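Local structure of Serine/threonine-protein kinase Tel1 (6SKY) at residues S1655-Y1660 with P2730-W2735; R1755-P1760 with L1828-E1833; E2209-L2214 with I2221-M2226; M2226-D2231 with S2250-Q2255. The protein is a serine/threonine protein kinase that probably senses DNA damage and activates checkpoint signalling, and uses ATP to phosphorylate its substrates. One frame throughout, in Å; residues are numbered along the deposited sequence.

Contact 1: residues S1655-Y1660 with P2730-W2735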
# COMPACT_ATOMS: atom_id res chain seq x y z
N SER A 1655 -21.31 0.32 37.95
CA SER A 1655 -22.50 0.62 38.72
C SER A 1655 -22.61 -0.36 39.88
O SER A 1655 -21.88 -1.34 39.98
CB SER A 1655 -23.75 0.57 37.85
OG SER A 1655 -23.85 -0.66 37.17
N GLN A 1656 -23.56 -0.08 40.77
CA GLN A 1656 -23.85 -0.93 41.90
C GLN A 1656 -25.08 -1.78 41.68
O GLN A 1656 -25.58 -2.37 42.63
CB GLN A 1656 -24.02 -0.10 43.16
CG GLN A 1656 -22.76 0.56 43.64
CD GLN A 1656 -21.86 -0.39 44.39
OE1 GLN A 1656 -20.70 -0.55 44.05
NE2 GLN A 1656 -22.40 -1.01 45.42
N LEU A 1657 -25.58 -1.87 40.45
CA LEU A 1657 -26.82 -2.59 40.22
C LEU A 1657 -26.70 -4.06 40.55
O LEU A 1657 -27.70 -4.71 40.88
CB LEU A 1657 -27.27 -2.41 38.77
CG LEU A 1657 -28.03 -1.13 38.49
CD1 LEU A 1657 -28.66 -1.19 37.14
CD2 LEU A 1657 -29.08 -0.92 39.54
N GLN A 1658 -25.49 -4.61 40.50
CA GLN A 1658 -25.32 -6.02 40.83
C GLN A 1658 -25.56 -6.27 42.31
O GLN A 1658 -26.14 -7.30 42.68
CB GLN A 1658 -23.92 -6.48 40.43
CG GLN A 1658 -23.91 -7.38 39.22
CD GLN A 1658 -22.96 -8.55 39.39
OE1 GLN A 1658 -22.27 -8.66 40.40
NE2 GLN A 1658 -22.94 -9.43 38.40
N GLU A 1659 -25.15 -5.34 43.17
CA GLU A 1659 -25.41 -5.52 44.59
C GLU A 1659 -26.88 -5.32 44.92
O GLU A 1659 -27.44 -6.05 45.74
CB GLU A 1659 -24.55 -4.56 45.41
CG GLU A 1659 -23.43 -3.93 44.62
CD GLU A 1659 -22.35 -4.92 44.19
OE1 GLU A 1659 -22.28 -6.02 44.77
OE2 GLU A 1659 -21.58 -4.59 43.26
N TYR A 1660 -27.52 -4.33 44.29
CA TYR A 1660 -28.94 -4.14 44.52
C TYR A 1660 -29.74 -5.33 44.04
O TYR A 1660 -30.82 -5.61 44.57
CB TYR A 1660 -29.42 -2.88 43.81
CG TYR A 1660 -28.67 -1.62 44.14
CD1 TYR A 1660 -27.93 -1.50 45.30
CD2 TYR A 1660 -28.70 -0.55 43.28
CE1 TYR A 1660 -27.25 -0.36 45.58
CE2 TYR A 1660 -28.03 0.60 43.56
CZ TYR A 1660 -27.30 0.69 44.70
OH TYR A 1660 -26.63 1.85 44.96
N PRO A 2730 -31.28 -4.34 31.72
CA PRO A 2730 -31.36 -3.00 32.32
C PRO A 2730 -30.06 -2.50 32.93
O PRO A 2730 -29.96 -1.31 33.24
CB PRO A 2730 -32.43 -3.17 33.40
CG PRO A 2730 -33.07 -4.49 33.13
CD PRO A 2730 -32.02 -5.32 32.52
N ASP A 2731 -29.07 -3.36 33.12
CA ASP A 2731 -27.76 -2.97 33.62
C ASP A 2731 -26.92 -2.41 32.48
O ASP A 2731 -26.79 -3.06 31.45
CB ASP A 2731 -27.08 -4.19 34.23
CG ASP A 2731 -25.86 -3.85 35.05
OD1 ASP A 2731 -25.58 -2.66 35.25
OD2 ASP A 2731 -25.18 -4.79 35.49
N PRO A 2732 -26.36 -1.21 32.62
CA PRO A 2732 -25.66 -0.59 31.48
C PRO A 2732 -24.45 -1.36 30.97
O PRO A 2732 -24.15 -1.29 29.78
CB PRO A 2732 -25.26 0.78 32.03
CG PRO A 2732 -26.30 1.07 33.01
CD PRO A 2732 -26.60 -0.22 33.68
N ASP A 2733 -23.75 -2.09 31.83
CA ASP A 2733 -22.62 -2.89 31.35
C ASP A 2733 -23.10 -4.01 30.44
O ASP A 2733 -22.62 -4.17 29.31
CB ASP A 2733 -21.85 -3.45 32.54
CG ASP A 2733 -21.78 -2.47 33.69
OD1 ASP A 2733 -21.62 -1.26 33.43
OD2 ASP A 2733 -21.90 -2.92 34.85
N GLU A 2734 -24.04 -4.80 30.95
CA GLU A 2734 -24.65 -5.86 30.16
C GLU A 2734 -25.33 -5.30 28.92
O GLU A 2734 -25.22 -5.87 27.84
CB GLU A 2734 -25.65 -6.61 31.02
CG GLU A 2734 -25.97 -7.99 30.53
CD GLU A 2734 -27.04 -8.65 31.35
OE1 GLU A 2734 -27.74 -7.92 32.09
OE2 GLU A 2734 -27.20 -9.88 31.26
N TRP A 2735 -26.04 -4.18 29.06
CA TRP A 2735 -26.70 -3.56 27.92
C TRP A 2735 -25.71 -3.24 26.81
O TRP A 2735 -25.94 -3.57 25.64
CB TRP A 2735 -27.43 -2.31 28.38
CG TRP A 2735 -27.93 -1.40 27.31
CD1 TRP A 2735 -29.08 -1.51 26.62
CD2 TRP A 2735 -27.30 -0.20 26.85
NE1 TRP A 2735 -29.21 -0.48 25.74
CE2 TRP A 2735 -28.12 0.34 25.86
CE3 TRP A 2735 -26.11 0.45 27.17
CZ2 TRP A 2735 -27.81 1.51 25.20
CZ3 TRP A 2735 -25.80 1.60 26.50
CH2 TRP A 2735 -26.64 2.12 25.53

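Contact 2: residues R1755-P1760 with L1828-E1833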
# COMPACT_ATOMS: atom_id res chain seq x y z
N ARG A 1755 -25.12 22.45 47.49
CA ARG A 1755 -24.02 22.62 48.44
C ARG A 1755 -24.16 21.68 49.63
O ARG A 1755 -23.23 21.54 50.43
CB ARG A 1755 -23.91 24.07 48.92
CG ARG A 1755 -23.40 25.01 47.86
CD ARG A 1755 -22.01 24.60 47.42
NE ARG A 1755 -21.70 25.08 46.08
CZ ARG A 1755 -20.55 24.85 45.46
NH1 ARG A 1755 -19.61 24.13 46.05
NH2 ARG A 1755 -20.35 25.32 44.23
N ALA A 1756 -25.30 21.00 49.73
CA ALA A 1756 -25.47 19.93 50.69
C ALA A 1756 -24.97 18.61 50.15
O ALA A 1756 -24.90 17.64 50.90
CB ALA A 1756 -26.94 19.78 51.09
N LEU A 1757 -24.62 18.56 48.87
CA LEU A 1757 -24.04 17.35 48.31
C LEU A 1757 -22.61 17.13 48.76
O LEU A 1757 -22.07 16.04 48.54
CB LEU A 1757 -24.10 17.42 46.78
CG LEU A 1757 -24.09 16.10 46.03
CD1 LEU A 1757 -25.44 15.44 46.10
CD2 LEU A 1757 -23.68 16.31 44.60
N GLU A 1758 -21.99 18.11 49.41
CA GLU A 1758 -20.58 18.03 49.77
C GLU A 1758 -20.33 17.65 51.22
O GLU A 1758 -19.17 17.44 51.59
CB GLU A 1758 -19.88 19.35 49.47
CG GLU A 1758 -19.83 19.68 48.00
CD GLU A 1758 -19.09 20.96 47.72
OE1 GLU A 1758 -19.41 21.98 48.36
OE2 GLU A 1758 -18.18 20.95 46.87
N ASN A 1759 -21.37 17.57 52.05
CA ASN A 1759 -20.85 17.07 53.31
C ASN A 1759 -20.96 15.55 53.37
O ASN A 1759 -21.92 14.98 52.85
CB ASN A 1759 -21.59 17.68 54.50
CG ASN A 1759 -23.08 17.53 54.38
OD1 ASN A 1759 -23.62 17.52 53.29
ND2 ASN A 1759 -23.76 17.43 55.52
N PRO A 1760 -20.00 14.88 54.00
CA PRO A 1760 -19.94 13.41 53.92
C PRO A 1760 -21.12 12.69 54.55
O PRO A 1760 -21.11 11.46 54.63
CB PRO A 1760 -18.64 13.08 54.66
CG PRO A 1760 -17.84 14.33 54.57
CD PRO A 1760 -18.83 15.44 54.67
N LEU A 1828 -27.02 17.58 39.82
CA LEU A 1828 -26.34 16.93 38.71
C LEU A 1828 -25.32 17.83 38.03
O LEU A 1828 -24.40 17.32 37.40
CB LEU A 1828 -27.37 16.44 37.68
CG LEU A 1828 -28.28 15.30 38.14
CD1 LEU A 1828 -29.25 14.95 37.06
CD2 LEU A 1828 -27.48 14.08 38.54
N ASN A 1829 -25.46 19.14 38.16
CA ASN A 1829 -24.50 20.09 37.59
C ASN A 1829 -23.49 20.53 38.65
O ASN A 1829 -23.35 21.71 38.94
CB ASN A 1829 -25.23 21.28 37.00
CG ASN A 1829 -26.15 20.90 35.87
OD1 ASN A 1829 -25.74 20.26 34.91
ND2 ASN A 1829 -27.42 21.29 35.98
N PHE A 1830 -22.79 19.57 39.23
CA PHE A 1830 -21.96 19.82 40.41
C PHE A 1830 -20.57 19.24 40.20
O PHE A 1830 -20.34 18.06 40.47
CB PHE A 1830 -22.61 19.24 41.65
CG PHE A 1830 -22.43 20.08 42.87
CD1 PHE A 1830 -23.43 20.95 43.26
CD2 PHE A 1830 -21.28 20.01 43.61
CE1 PHE A 1830 -23.28 21.72 44.38
CE2 PHE A 1830 -21.12 20.78 44.73
CZ PHE A 1830 -22.12 21.64 45.11
N THR A 1831 -19.64 20.07 39.75
CA THR A 1831 -18.26 19.66 39.54
C THR A 1831 -17.48 19.94 40.82
O THR A 1831 -17.19 21.10 41.14
CB THR A 1831 -17.65 20.42 38.36
OG1 THR A 1831 -18.60 20.52 37.30
CG2 THR A 1831 -16.40 19.71 37.86
N SER A 1832 -17.14 18.88 41.56
CA SER A 1832 -16.44 19.04 42.82
C SER A 1832 -15.79 17.72 43.18
O SER A 1832 -16.26 16.65 42.80
CB SER A 1832 -17.37 19.49 43.95
OG SER A 1832 -17.78 20.83 43.78
N GLU A 1833 -14.69 17.81 43.91
CA GLU A 1833 -14.06 16.59 44.38
C GLU A 1833 -14.74 16.04 45.63
O GLU A 1833 -14.93 14.82 45.72
CB GLU A 1833 -12.58 16.81 44.64
CG GLU A 1833 -11.81 15.52 44.77
CD GLU A 1833 -11.97 14.64 43.55
OE1 GLU A 1833 -11.98 15.19 42.43
OE2 GLU A 1833 -12.11 13.41 43.71

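Contact 3: residues E2209-L2214 with I2221-M2226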
# COMPACT_ATOMS: atom_id res chain seq x y z
N GLU A 2209 15.54 -15.17 11.10
CA GLU A 2209 14.66 -14.12 11.60
C GLU A 2209 14.85 -12.82 10.83
O GLU A 2209 13.88 -12.11 10.54
CB GLU A 2209 14.91 -13.91 13.09
CG GLU A 2209 14.08 -12.81 13.69
CD GLU A 2209 12.61 -12.90 13.30
OE1 GLU A 2209 12.06 -14.02 13.34
OE2 GLU A 2209 12.02 -11.86 12.94
N ALA A 2210 16.10 -12.49 10.49
CA ALA A 2210 16.33 -11.30 9.67
C ALA A 2210 15.68 -11.43 8.30
O ALA A 2210 15.10 -10.46 7.79
CB ALA A 2210 17.83 -11.07 9.53
N ALA A 2211 15.76 -12.61 7.70
CA ALA A 2211 15.10 -12.82 6.42
C ALA A 2211 13.59 -12.70 6.54
O ALA A 2211 12.93 -12.19 5.63
CB ALA A 2211 15.48 -14.18 5.85
N ASN A 2212 13.02 -13.16 7.65
CA ASN A 2212 11.59 -13.01 7.86
C ASN A 2212 11.19 -11.55 7.97
O ASN A 2212 10.16 -11.14 7.43
CB ASN A 2212 11.16 -13.76 9.11
CG ASN A 2212 10.97 -15.22 8.87
OD1 ASN A 2212 10.58 -15.62 7.80
ND2 ASN A 2212 11.25 -16.02 9.88
N ALA A 2213 11.99 -10.75 8.67
CA ALA A 2213 11.71 -9.32 8.75
C ALA A 2213 11.74 -8.68 7.37
O ALA A 2213 10.84 -7.91 7.00
CB ALA A 2213 12.70 -8.65 9.68
N LEU A 2214 12.77 -8.98 6.58
CA LEU A 2214 12.85 -8.46 5.22
C LEU A 2214 11.62 -8.85 4.41
O LEU A 2214 11.00 -8.01 3.76
CB LEU A 2214 14.11 -8.96 4.52
CG LEU A 2214 15.40 -8.28 4.92
CD1 LEU A 2214 16.56 -8.87 4.17
CD2 LEU A 2214 15.29 -6.81 4.65
N ILE A 2221 13.40 -10.20 -2.89
CA ILE A 2221 14.64 -10.75 -3.41
C ILE A 2221 15.72 -10.76 -2.34
O ILE A 2221 16.53 -11.68 -2.28
CB ILE A 2221 15.08 -10.00 -4.67
CG1 ILE A 2221 13.92 -9.86 -5.64
CG2 ILE A 2221 16.19 -10.74 -5.35
CD1 ILE A 2221 13.34 -11.16 -6.08
N SER A 2222 15.73 -9.75 -1.47
CA SER A 2222 16.72 -9.73 -0.40
C SER A 2222 16.50 -10.89 0.56
O SER A 2222 17.46 -11.54 0.99
CB SER A 2222 16.64 -8.41 0.35
OG SER A 2222 16.52 -7.33 -0.56
N SER A 2223 15.24 -11.17 0.89
CA SER A 2223 14.92 -12.30 1.76
C SER A 2223 15.32 -13.62 1.13
O SER A 2223 15.87 -14.50 1.80
CB SER A 2223 13.44 -12.28 2.08
OG SER A 2223 12.99 -13.57 2.43
N ILE A 2224 15.05 -13.79 -0.16
CA ILE A 2224 15.41 -15.04 -0.83
C ILE A 2224 16.92 -15.22 -0.87
O ILE A 2224 17.43 -16.32 -0.64
CB ILE A 2224 14.79 -15.07 -2.24
CG1 ILE A 2224 13.28 -15.11 -2.14
CG2 ILE A 2224 15.28 -16.26 -3.00
CD1 ILE A 2224 12.59 -14.84 -3.43
N ARG A 2225 17.66 -14.15 -1.16
CA ARG A 2225 19.11 -14.25 -1.21
C ARG A 2225 19.68 -14.56 0.17
O ARG A 2225 20.64 -15.33 0.29
CB ARG A 2225 19.72 -12.96 -1.74
CG ARG A 2225 19.31 -12.59 -3.14
CD ARG A 2225 19.44 -13.75 -4.09
NE ARG A 2225 19.01 -13.37 -5.43
CZ ARG A 2225 18.70 -14.24 -6.38
NH1 ARG A 2225 18.33 -13.80 -7.57
NH2 ARG A 2225 18.77 -15.53 -6.15
N MET A 2226 19.09 -13.98 1.21
CA MET A 2226 19.54 -14.25 2.57
C MET A 2226 19.30 -15.70 2.96
O MET A 2226 20.18 -16.33 3.57
CB MET A 2226 18.82 -13.30 3.51
CG MET A 2226 19.57 -12.96 4.74
SD MET A 2226 18.99 -11.45 5.47
CE MET A 2226 20.10 -11.40 6.86

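Contact 4: residues M2226-D2231 with S2250-Q2255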
# COMPACT_ATOMS: atom_id res chain seq x y z
N MET A 2226 19.09 -13.98 1.21
CA MET A 2226 19.54 -14.25 2.57
C MET A 2226 19.30 -15.70 2.96
O MET A 2226 20.18 -16.33 3.57
CB MET A 2226 18.82 -13.30 3.51
CG MET A 2226 19.57 -12.96 4.74
SD MET A 2226 18.99 -11.45 5.47
CE MET A 2226 20.10 -11.40 6.86
N LEU A 2227 18.14 -16.25 2.63
CA LEU A 2227 17.87 -17.65 2.94
C LEU A 2227 18.78 -18.57 2.16
O LEU A 2227 19.25 -19.59 2.68
CB LEU A 2227 16.42 -17.99 2.66
CG LEU A 2227 15.33 -17.44 3.58
CD1 LEU A 2227 14.02 -17.89 3.06
CD2 LEU A 2227 15.54 -17.93 4.97
N GLN A 2228 19.05 -18.26 0.89
CA GLN A 2228 19.96 -19.09 0.11
C GLN A 2228 21.38 -19.03 0.65
O GLN A 2228 22.11 -20.02 0.57
CB GLN A 2228 19.93 -18.68 -1.34
CG GLN A 2228 18.68 -19.06 -2.07
CD GLN A 2228 18.59 -18.42 -3.41
OE1 GLN A 2228 19.25 -17.43 -3.68
NE2 GLN A 2228 17.77 -18.98 -4.27
N ALA A 2229 21.79 -17.89 1.19
CA ALA A 2229 23.09 -17.82 1.85
C ALA A 2229 23.12 -18.66 3.11
O ALA A 2229 24.13 -19.30 3.41
CB ALA A 2229 23.44 -16.37 2.16
N ILE A 2230 22.04 -18.65 3.89
CA ILE A 2230 21.96 -19.56 5.04
C ILE A 2230 22.12 -21.00 4.59
O ILE A 2230 22.80 -21.79 5.23
CB ILE A 2230 20.63 -19.38 5.79
CG1 ILE A 2230 20.51 -18.00 6.38
CG2 ILE A 2230 20.53 -20.38 6.90
CD1 ILE A 2230 19.18 -17.79 7.00
N ASP A 2231 21.47 -21.36 3.49
CA ASP A 2231 21.50 -22.75 3.06
C ASP A 2231 22.85 -23.14 2.48
O ASP A 2231 23.26 -24.30 2.58
CB ASP A 2231 20.40 -23.01 2.04
CG ASP A 2231 20.53 -24.37 1.40
OD1 ASP A 2231 20.64 -25.37 2.14
OD2 ASP A 2231 20.51 -24.45 0.16
N SER A 2250 12.06 -25.74 2.00
CA SER A 2250 10.69 -25.48 1.59
C SER A 2250 10.32 -24.01 1.75
O SER A 2250 9.51 -23.50 0.98
CB SER A 2250 9.74 -26.38 2.36
OG SER A 2250 9.69 -26.01 3.71
N LYS A 2251 10.93 -23.31 2.70
CA LYS A 2251 10.73 -21.87 2.80
C LYS A 2251 11.31 -21.15 1.59
O LYS A 2251 10.66 -20.25 1.03
CB LYS A 2251 11.36 -21.37 4.08
CG LYS A 2251 10.93 -20.01 4.51
CD LYS A 2251 11.67 -19.65 5.76
CE LYS A 2251 11.15 -18.38 6.36
NZ LYS A 2251 9.76 -18.55 6.85
N ILE A 2252 12.52 -21.52 1.18
CA ILE A 2252 13.09 -20.94 -0.03
C ILE A 2252 12.21 -21.24 -1.23
O ILE A 2252 11.98 -20.38 -2.08
CB ILE A 2252 14.52 -21.44 -0.27
CG1 ILE A 2252 15.42 -21.15 0.92
CG2 ILE A 2252 15.10 -20.77 -1.47
CD1 ILE A 2252 16.77 -21.73 0.76
N GLY A 2253 11.72 -22.48 -1.34
CA GLY A 2253 10.89 -22.83 -2.47
C GLY A 2253 9.60 -22.03 -2.53
O GLY A 2253 9.19 -21.57 -3.59
N TYR A 2254 8.95 -21.85 -1.38
CA TYR A 2254 7.73 -21.06 -1.34
C TYR A 2254 8.00 -19.62 -1.74
O TYR A 2254 7.26 -19.03 -2.54
CB TYR A 2254 7.13 -21.12 0.06
CG TYR A 2254 6.09 -20.07 0.29
CD1 TYR A 2254 6.39 -18.93 1.00
CD2 TYR A 2254 4.82 -20.21 -0.22
CE1 TYR A 2254 5.46 -17.97 1.20
CE2 TYR A 2254 3.88 -19.25 -0.02
CZ TYR A 2254 4.20 -18.13 0.69
OH TYR A 2254 3.27 -17.15 0.90
N GLN A 2255 9.05 -19.02 -1.19
CA GLN A 2255 9.31 -17.62 -1.50
C GLN A 2255 9.75 -17.43 -2.95
O GLN A 2255 9.43 -16.41 -3.55
CB GLN A 2255 10.35 -17.06 -0.54
CG GLN A 2255 9.84 -16.97 0.85
CD GLN A 2255 10.78 -16.26 1.76
OE1 GLN A 2255 10.50 -16.08 2.94
NE2 GLN A 2255 11.90 -15.85 1.23

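Contact 1: residues S1655-Y1660 with P2730-W2735
The contact begins at Pro2730, whose carbonyl O lies 4.1 Å from CD1 of Leu1657. The proline ring itself adds little here. Asp2731 comes next and is the centre of the contact. Its CG stands anti to the backbone N (chi1 -167°), which carries the carboxylate across to the other segment. There OD1 takes a weak hydrogen bond from OG of Ser1655, at 3.3 Å. The same OD1 is 3.9 Å from CD1 of Leu1657, and the leucine and the aspartate pass with their ends pointing opposite ways. Asp2731 holds the N-cap position of helix 2732-2755, but its side chain makes no capping bond. Pro2732, in the first turn, gives the apolar touch: its CD meets CD1 of Leu1657 at 4.1 Å. Its ring also packs on Val1886 and Leu1889 of helix 1884-1898. Asp2733 follows and turns its carboxylate back toward the same serine, with OD2 3.8 Å from Ser1655 OG. Lys1885 touches this aspartate, and Arg1661 touches Asp2731. The contact joins the start of helix 1657-1663, in the helical solenoid, to the start of helix 2732-2755 in the kinase domain, more than a thousand residues later. It lies away from the nucleotide and magnesium sites. The hydroxyl of Ser1655 lies near two carboxylates, and the leucine methyl near one of them. The bond across is weak, so the join probably owes as much to packing as to polarity. The nearby basic residues probably offset the gathered negative charge.

Contact 2: residues R1755-P1760 with L1828-E1833
Arg1755 and Glu1758 close on the CZ-CE2 end of the Phe1830 ring, the tightly packed part. CZ of the ring sits over one face of the Arg1755 guanidinium, 3.6 Å from its CZ and offset toward the rim. The arginine chain bends at chi2 (-60°), which helps bring a side chain that starts away from the other segment back to the ring. The two planes are 57° apart, so this is no parallel stack. Glu1758 comes to the ring edge instead, with its CD 3.6 Å from Phe1830 CE2. A salt bridge joins these two side chains to each other beside the ring: Arg1755 NH1 to Glu1758 OE1, 3.2 Å. The arginine nitrogen meets that oxygen from above the carboxylate plane. Both segments lie in connections between helices of the alpha solenoid. One leads into helix 1762-1771; the other joins helix 1815-1827 to helix 1836-1849. On the inner side the packing is looser. Leu1757 CD2 stays 4.3 Å from Phe1830 CB, and the leucine also rests on Trp1762 and Ala1835. Toward solvent the contact is polar. Arg1755 as a whole is exposed, though its guanidinium packs on the ring; Glu1758 and Ser1832 are partly exposed. Ser1832 OG lies 3.1 Å from Glu1758 OE2 and 2.7 Å from Thr1831 O. Its single proton could go to either acceptor.

Contact 3: residues E2209-L2214 with I2221-M2226
Ala2211 and Ser2223 mark the closest approach of the backbones in an antiparallel helical hairpin of the FAT domain, an alpha solenoid of TPR-like helices. Their CA atoms are only 4.7 Å apart. The local axes of helices 2203-2217 and 2220-2232 come within 8.3 Å at 164°. Small residues at this crossing let the backbones come close. Met2226 supplies the long side chain. Its CG lies anti to the backbone N (chi1 -151°), and the chain is extended from there to the methyl. It therefore reaches to the first helix, and CE ends 3.5 Å from Ala2210 CB. Midway, its SD passes 3.8 Å from CD1 of Leu2214, the two side chains crossing at about a right angle. Nearer the root, its CB packs on Ala2211 CB. Leu2214 turns its CG anti to its carbonyl carbon (chi1 -77°). CD1 thereby touches both the sulfur and Ser2222 CB, which is 3.8 Å away. Leu1939 and Val1942 of the second subunit pack on Leu2214 and Ser2222, so this end of the hairpin also meets the dimer partner. Ser2223 has a different role. Its hydroxyl makes its main hydrogen bond to Gln2255 of the next helix. Toward the hairpin partner it gives a weaker one, from OG to the carbonyl O of Ala2211, at 3.5 Å.

Contact 4: residues M2226-D2231 with S2250-Q2255
Leu2227 and Ile2252 form the middle of the contact, with Leu2227 CB 3.7 Å from Ile2252 CG1. The isoleucine divides its branches. CG1 and CD1 lie against Leu2227, CD1 reaching to 3.8 Å from the backbone O of Leu2227, while CG2 meets Gln2228 CG at 4.0 Å. CD1 also touches Asp2231 CB. In Leu2227, CG lies beside the backbone N (chi1 -72°), which directs CD1 toward two long chains. Gln2255 NE2 is 3.5 Å from this methyl and Lys2251 CD is 4.0 Å from it. The amide packs on the methyl, which has no acceptor to offer it; the leucine and the glutamine cross at about a right angle. No hydrogen bond links the two segments. The polar ends are held from outside. Gln2255 NE2 is bonded to Ser2223 OG, which fixes the amide beside the leucine. Lys2251 NZ has a weak bond to Asn2212 OD1. Gln2228 OE1 is held by Arg2225, and Asp2231 OD1 forms a salt bridge with Arg2245. These outer bonds probably help to position chains whose aliphatic parts do the packing. The local axes are antiparallel, 153° apart and 10.0 Å at closest approach. Helix 2220-2232 thus packs in the FAT solenoid on two helices that also touch each other: on helix 2245-2259 through Leu2227 and on helix 2203-2217 through Met2226 and Ile2230.

Contacts 3 and 4 share helix 2220-2232 and Met2226, with centres about 8 Å apart. Both pair antiparallel helices of the FAT solenoid, and a polar pair links them. Contact 3 is buried and made by small residues, a leucine and a methionine; contact 4 is partly buried and uses longer chains with polar ends. Contacts 1 and 2 lie elsewhere, their centres about 24 Å apart, and join parts farther apart along the chain. Contact 1 is buried, joins the solenoid to the kinase domain, and mixes carboxylates with leucine and proline. Contact 2 is nearer the surface, between loops, and sets charged groups beside a phenylalanine. Contact 1 spans the other three in sequence.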